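PDB 4C24: L-fuculose phosphate aldolase from Streptococcus pneumoniae, which belongs to the class II aldolase and adducin family, has an AraD-like alpha/beta fold, binds zinc and assembles as four copies of the chain. Local coordinates for residues E112-S117 with Y181-Y186; H118-V123 with V176-Y181. All coordinates share one frame; numbering follows the deposited sequence. Where two conformers were deposited one is given.

Contact 1: residues E112-S117 with Y181-Y186; sequences EPLPAS and YCAKIY. With SO4 (sulfate ion), chain D; SO4 (sulfate ion), chain B.
Pro115 of the loop lies over one face of the Tyr186 ring, which reaches it from a helix. Followed outward, the tyrosine begins with CB, which meets both Ser117 OG and Leu114 CD1, the latter at 3.7 Å. CG stands anti to the backbone N (chi1 179°), and this carries the ring away from the helix and across the loop. Tyr186 CD1 lies 3.3 Å from Ser117 OG, which approaches obliquely. Pro115 CD sits over the ring's middle, 3.5 Å from the centroid and 14° off the normal, a CH-pi contact. Pro115 CD and CG lie against CE1 and CZ, and CD also against CE2, on the way to the hydroxyl. There Tyr186 OH donates to a water 2.8 Å away, which donates in turn to Pro113 O and Glu112 OE1. Phe192 of the third subunit also meets this ring. A second water is hydrogen-bonded to Ser117 OG (2.6 Å) and donates to Cys182 O. Leu114 CD2 rests 4.0 Å from Cys182 CB and close to Ala183. Lys184, its chain extended, points away from the loop and donates through NZ to O4 of one sulfate (2.8 Å) and O3 of the other (3.0 Å); Thr102 and Lys184 of neighbouring subunits also hold these ions. The loop is thereby laid along helix 169-192, with Leu107 of helix 103-110 touching both Leu114 and Ala183.

Contact 2: residues H118-V123 with V176-Y181; sequences HYMIAV and VEEVEY
Next to the subunit interface of this AraD-like fold, the short 3-10 segment 119-123 packs against helix 169-192, and His118, just ahead of it, forms a T-shaped pair with Tyr181. The edge of the tyrosine points at the imidazole face: CE2 stands over the middle of the His118 ring, the centroids are 5.5 Å apart and the planes meet at 84°. Tyr181 OH also crosses the interface, to Thr101 O of the second subunit. Farther along the 3-10 segment, Met120 and Glu178 lie against each other. In the conformer described, one of two deposited, the glutamate bends at chi2 (56°), turning its carboxylate back beside Met120 CB and CG. The methionine chain is itself bent, and its CE packs on Glu178 CG. In the same conformer OE1 makes a weak hydrogen bond to Thr29 OG1 of the second subunit. Val123 CG2 covers the root of this glutamate, 3.8 Å from Glu178 CB. Ile121 likewise has two conformers, and in one of them its CD1 meets Val179 CG2 at 3.8 Å. The imidazole of His118 is gripped at both nitrogens. NE2 bonds to the backbone O of His160 of the second subunit, a zinc ligand, and the His118 side chain lies about 7 Å from a bound zinc ion. On the other nitrogen, His118 ND1 accepts the backbone N-H of Met120 at 3.0 Å, a nearly straight bond of 166° whose donor lies slightly out of the ring plane.

In the fold
From the N terminus the chain runs through helix 103-110 into a long loop, and residues 112-117 and then 118-123 follow one another there before strand 130-131. Helix 139-149 and strands 154-157 and 161-166 follow, and the chain returns as helix 169-192. Its middle turns meet 118-123, closing contact 2, and the next turns meet 112-117, closing contact 1. The smaller loop thus lies within the larger, the order of the segments being reversed along the helix, with Tyr181 common to both. Where they adjoin, Cys182 SG lies against Ile121 N and, in one conformer of Ile121, Leu114 CD2 packs on its CD1. Together the contacts fasten the loop to the helix, and both touch the second subunit.

Contact 1: residues E112-S117 with Y181-Y186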
loop_
_atom_site.group_PDB
_atom_site.type_symbol
_atom_site.label_atom_id
_atom_site.label_comp_id
_atom_site.label_asym_id
_atom_site.label_seq_id
_atom_site.Cartn_x
_atom_site.Cartn_y
_atom_site.Cartn_z
ATOM N N GLU A 112 10.203 -4.156 -20.623
ATOM C CA GLU A 112 9.510 -3.045 -21.239
ATOM C C GLU A 112 10.089 -1.750 -20.731
ATOM O O GLU A 112 10.273 -1.608 -19.515
ATOM C CB GLU A 112 8.027 -3.067 -20.896
ATOM C CG GLU A 112 7.224 -4.128 -21.635
ATOM C CD GLU A 112 6.721 -3.669 -23.000
ATOM O OE1 GLU A 112 7.044 -2.532 -23.424
ATOM O OE2 GLU A 112 5.993 -4.461 -23.641
ATOM N N PRO A 113 10.423 -0.824 -21.625
ATOM C CA PRO A 113 10.939 0.467 -21.206
ATOM C C PRO A 113 9.868 1.368 -20.599
ATOM O O PRO A 113 8.666 1.124 -20.717
ATOM C CB PRO A 113 11.481 1.061 -22.497
ATOM C CG PRO A 113 10.581 0.468 -23.581
ATOM C CD PRO A 113 10.229 -0.902 -23.099
ATOM N N LEU A 114 10.315 2.414 -19.912
ATOM C CA LEU A 114 9.391 3.375 -19.338
ATOM C C LEU A 114 9.409 4.689 -20.107
ATOM O O LEU A 114 10.420 5.393 -20.103
ATOM C CB LEU A 114 9.807 3.645 -17.879
ATOM C CG LEU A 114 9.062 4.732 -17.103
ATOM C CD1 LEU A 114 7.570 4.479 -17.009
ATOM C CD2 LEU A 114 9.653 4.814 -15.703
ATOM N N PRO A 115 8.279 5.035 -20.760
ATOM C CA PRO A 115 8.218 6.281 -21.498
ATOM C C PRO A 115 7.677 7.439 -20.678
ATOM O O PRO A 115 7.328 7.243 -19.511
ATOM C CB PRO A 115 7.230 5.952 -22.631
ATOM C CG PRO A 115 6.283 5.008 -21.979
ATOM C CD PRO A 115 7.028 4.272 -20.875
ATOM N N ALA A 116 7.599 8.618 -21.297
ATOM C CA ALA A 116 7.164 9.851 -20.648
ATOM C C ALA A 116 5.647 10.000 -20.540
ATOM O O ALA A 116 5.081 11.007 -21.002
ATOM C CB ALA A 116 7.753 11.045 -21.367
ATOM N N SER A 117 4.989 9.040 -19.895
ATOM C CA SER A 117 3.571 9.203 -19.579
ATOM C C SER A 117 3.366 10.227 -18.470
ATOM O O SER A 117 2.313 10.809 -18.372
ATOM C CB SER A 117 2.888 7.870 -19.235
ATOM O OG SER A 117 3.691 7.059 -18.383
ATOM N N TYR A 181 7.721 5.963 -9.109
ATOM C CA TYR A 181 6.411 6.567 -9.194
ATOM C C TYR A 181 5.938 6.562 -10.649
ATOM O O TYR A 181 4.793 6.198 -10.910
ATOM C CB TYR A 181 6.467 7.986 -8.630
ATOM C CG TYR A 181 5.227 8.802 -8.852
ATOM C CD1 TYR A 181 4.136 8.673 -8.017
ATOM C CD2 TYR A 181 5.158 9.730 -9.903
ATOM C CE1 TYR A 181 2.985 9.423 -8.213
ATOM C CE2 TYR A 181 4.019 10.485 -10.122
ATOM C CZ TYR A 181 2.933 10.344 -9.271
ATOM O OH TYR A 181 1.799 11.090 -9.486
ATOM N N CYS A 182 6.815 6.981 -11.542
ATOM C CA CYS A 182 6.468 7.042 -12.971
ATOM C C CYS A 182 6.170 5.646 -13.472
ATOM O O CYS A 182 5.226 5.474 -14.282
ATOM C CB CYS A 182 7.578 7.682 -13.793
ATOM S SG CYS A 182 7.674 9.460 -13.547
ATOM N N ALA A 183 6.954 4.658 -13.050
ATOM C CA ALA A 183 6.703 3.272 -13.492
ATOM C C ALA A 183 5.330 2.829 -13.055
ATOM O O ALA A 183 4.584 2.168 -13.786
ATOM C CB ALA A 183 7.771 2.321 -12.974
ATOM N N LYS A 184 4.995 3.135 -11.814
ATOM C CA LYS A 184 3.698 2.799 -11.259
ATOM C C LYS A 184 2.564 3.470 -12.039
ATOM O O LYS A 184 1.601 2.800 -12.405
ATOM C CB LYS A 184 3.650 3.146 -9.752
ATOM C CG LYS A 184 2.319 2.734 -9.129
ATOM C CD LYS A 184 2.361 2.943 -7.632
ATOM C CE LYS A 184 1.058 2.526 -6.990
ATOM N NZ LYS A 184 1.212 2.614 -5.497
ATOM N N ILE A 185 2.672 4.774 -12.284
ATOM C CA ILE A 185 1.646 5.493 -13.031
ATOM C C ILE A 185 1.486 4.829 -14.401
ATOM O O ILE A 185 0.354 4.601 -14.843
ATOM C CB ILE A 185 1.985 6.988 -13.193
ATOM C CG1 ILE A 185 2.000 7.704 -11.822
ATOM C CG2 ILE A 185 1.050 7.688 -14.183
ATOM C CD1 ILE A 185 0.694 7.628 -11.081
ATOM N N TYR A 186 2.607 4.535 -15.040
ATOM C CA TYR A 186 2.556 3.977 -16.416
ATOM C C TYR A 186 1.872 2.624 -16.395
ATOM O O TYR A 186 1.000 2.330 -17.255
ATOM C CB TYR A 186 3.953 3.851 -16.965
ATOM C CG TYR A 186 4.045 3.277 -18.359
ATOM C CD1 TYR A 186 3.410 3.888 -19.408
ATOM C CD2 TYR A 186 4.794 2.146 -18.602
ATOM C CE1 TYR A 186 3.537 3.369 -20.678
ATOM C CE2 TYR A 186 4.926 1.608 -19.867
ATOM C CZ TYR A 186 4.296 2.240 -20.896
ATOM O OH TYR A 186 4.417 1.701 -22.164
HETATM S S SO4 D . 3.367 -0.389 -4.069
HETATM O O1 SO4 D . 4.712 -0.992 -4.011
HETATM O O2 SO4 D . 3.054 0.086 -2.700
HETATM O O3 SO4 D . 3.450 0.749 -4.999
HETATM O O4 SO4 D . 2.386 -1.394 -4.532
HETATM S S SO4 B . -1.810 3.540 -3.498
HETATM O O1 SO4 B . -1.151 4.813 -3.846
HETATM O O2 SO4 B . -1.377 3.197 -2.123
HETATM O O3 SO4 B . -3.260 3.788 -3.532
HETATM O O4 SO4 B . -1.419 2.492 -4.466
HETATM O O HOH W 1 6.894 0.530 -22.726
HETATM O O HOH W 2 4.392 7.596 -15.966
#

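Contact 2: residues H118-V123 with V176-Y181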
loop_
_atom_site.group_PDB
_atom_site.type_symbol
_atom_site.label_atom_id
_atom_site.label_comp_id
_atom_site.label_asym_id
_atom_site.label_seq_id
_atom_site.Cartn_x
_atom_site.Cartn_y
_atom_site.Cartn_z
ATOM N N HIS A 118 4.388 10.402 -17.622
ATOM C CA HIS A 118 4.396 11.483 -16.651
ATOM C C HIS A 118 5.638 12.310 -16.850
ATOM O O HIS A 118 6.730 11.751 -17.058
ATOM C CB HIS A 118 4.376 10.924 -15.237
ATOM C CG HIS A 118 4.024 11.953 -14.217
ATOM N ND1 HIS A 118 4.933 12.887 -13.767
ATOM C CD2 HIS A 118 2.848 12.232 -13.603
ATOM C CE1 HIS A 118 4.330 13.686 -12.897
ATOM N NE2 HIS A 118 3.065 13.317 -12.786
ATOM N N TYR A 119 5.498 13.634 -16.784
ATOM C CA TYR A 119 6.629 14.525 -17.067
ATOM C C TYR A 119 7.819 14.391 -16.104
ATOM O O TYR A 119 8.940 14.731 -16.464
ATOM C CB TYR A 119 6.193 15.980 -17.169
ATOM C CG TYR A 119 6.029 16.686 -15.859
ATOM C CD1 TYR A 119 7.115 17.323 -15.287
ATOM C CD2 TYR A 119 4.803 16.711 -15.192
ATOM C CE1 TYR A 119 7.000 17.975 -14.078
ATOM C CE2 TYR A 119 4.689 17.368 -13.965
ATOM C CZ TYR A 119 5.797 18.002 -13.433
ATOM O OH TYR A 119 5.684 18.642 -12.219
ATOM N N MET A 120 7.559 13.879 -14.900
ATOM C CA MET A 120 8.623 13.790 -13.891
ATOM C C MET A 120 9.736 12.819 -14.236
ATOM O O MET A 120 10.801 12.799 -13.610
ATOM C CB MET A 120 8.041 13.469 -12.522
ATOM C CG MET A 120 7.390 14.666 -11.871
ATOM S SD MET A 120 8.524 16.027 -11.536
ATOM C CE MET A 120 9.837 15.196 -10.679
ATOM N N ILE A 121 9.526 11.985 -15.249
ATOM C CA ILE A 121 10.566 11.070 -15.664
ATOM C C ILE A 121 11.802 11.844 -16.126
ATOM O O ILE A 121 12.868 11.281 -16.204
ATOM C CB ILE A 121 10.067 10.051 -16.725
ATOM C CG1 ILE A 121 10.997 8.831 -16.759
ATOM C CG2 ILE A 121 9.846 10.697 -18.105
ATOM C CD1 ILE A 121 11.223 8.206 -15.393
ATOM N N ALA A 122 11.641 13.118 -16.477
ATOM C CA ALA A 122 12.782 13.955 -16.880
ATOM C C ALA A 122 13.917 14.049 -15.850
ATOM O O ALA A 122 15.030 14.425 -16.198
ATOM C CB ALA A 122 12.322 15.336 -17.281
ATOM N N VAL A 123 13.656 13.658 -14.609
ATOM C CA VAL A 123 14.785 13.513 -13.676
ATOM C C VAL A 123 15.794 12.452 -14.137
ATOM O O VAL A 123 16.964 12.510 -13.792
ATOM C CB VAL A 123 14.344 13.233 -12.227
ATOM C CG1 VAL A 123 13.477 14.369 -11.709
ATOM C CG2 VAL A 123 13.671 11.865 -12.094
ATOM N N VAL A 176 15.349 7.419 -7.842
ATOM C CA VAL A 176 14.748 6.113 -7.617
ATOM C C VAL A 176 13.268 6.302 -7.280
ATOM O O VAL A 176 12.377 5.654 -7.830
ATOM C CB VAL A 176 15.451 5.282 -6.508
ATOM C CG1 VAL A 176 14.634 4.030 -6.181
ATOM C CG2 VAL A 176 16.859 4.884 -6.930
ATOM N N GLU A 177 12.995 7.211 -6.364
ATOM C CA GLU A 177 11.636 7.453 -5.965
ATOM C C GLU A 177 10.757 7.887 -7.119
ATOM O O GLU A 177 9.639 7.385 -7.258
ATOM C CB GLU A 177 11.625 8.520 -4.877
ATOM C CG GLU A 177 10.302 8.729 -4.189
ATOM C CD GLU A 177 10.473 9.664 -3.019
ATOM O OE1 GLU A 177 10.613 10.875 -3.260
ATOM O OE2 GLU A 177 10.493 9.165 -1.882
ATOM N N GLU A 178 11.252 8.822 -7.923
ATOM C CA GLU A 178 10.477 9.371 -9.021
ATOM C C GLU A 178 10.309 8.366 -10.149
ATOM O O GLU A 178 9.219 8.255 -10.719
ATOM C CB GLU A 178 11.111 10.649 -9.547
ATOM C CG GLU A 178 10.097 11.583 -10.164
ATOM C CD GLU A 178 8.970 11.939 -9.203
ATOM O OE1 GLU A 178 9.206 12.064 -7.980
ATOM O OE2 GLU A 178 7.838 12.095 -9.677
ATOM N N VAL A 179 11.367 7.641 -10.476
ATOM C CA VAL A 179 11.238 6.597 -11.520
ATOM C C VAL A 179 10.275 5.504 -11.061
ATOM O O VAL A 179 9.448 5.027 -11.839
ATOM C CB VAL A 179 12.589 6.004 -11.931
ATOM C CG1 VAL A 179 12.391 4.813 -12.873
ATOM C CG2 VAL A 179 13.442 7.089 -12.575
ATOM N N GLU A 180 10.321 5.110 -9.793
ATOM C CA GLU A 180 9.364 4.123 -9.315
ATOM C C GLU A 180 7.920 4.682 -9.430
ATOM O O GLU A 180 6.996 3.951 -9.864
ATOM C CB GLU A 180 9.713 3.692 -7.875
ATOM C CG GLU A 180 8.660 2.785 -7.212
ATOM C CD GLU A 180 8.278 1.509 -7.989
ATOM O OE1 GLU A 180 9.124 0.995 -8.720
ATOM O OE2 GLU A 180 7.173 0.969 -7.760
ATOM N N TYR A 181 7.721 5.963 -9.109
ATOM C CA TYR A 181 6.411 6.567 -9.194
ATOM C C TYR A 181 5.938 6.562 -10.649
ATOM O O TYR A 181 4.793 6.198 -10.910
ATOM C CB TYR A 181 6.467 7.986 -8.630
ATOM C CG TYR A 181 5.227 8.802 -8.852
ATOM C CD1 TYR A 181 4.136 8.673 -8.017
ATOM C CD2 TYR A 181 5.158 9.730 -9.903
ATOM C CE1 TYR A 181 2.985 9.423 -8.213
ATOM C CE2 TYR A 181 4.019 10.485 -10.122
ATOM C CZ TYR A 181 2.933 10.344 -9.271
ATOM O OH TYR A 181 1.799 11.090 -9.486
#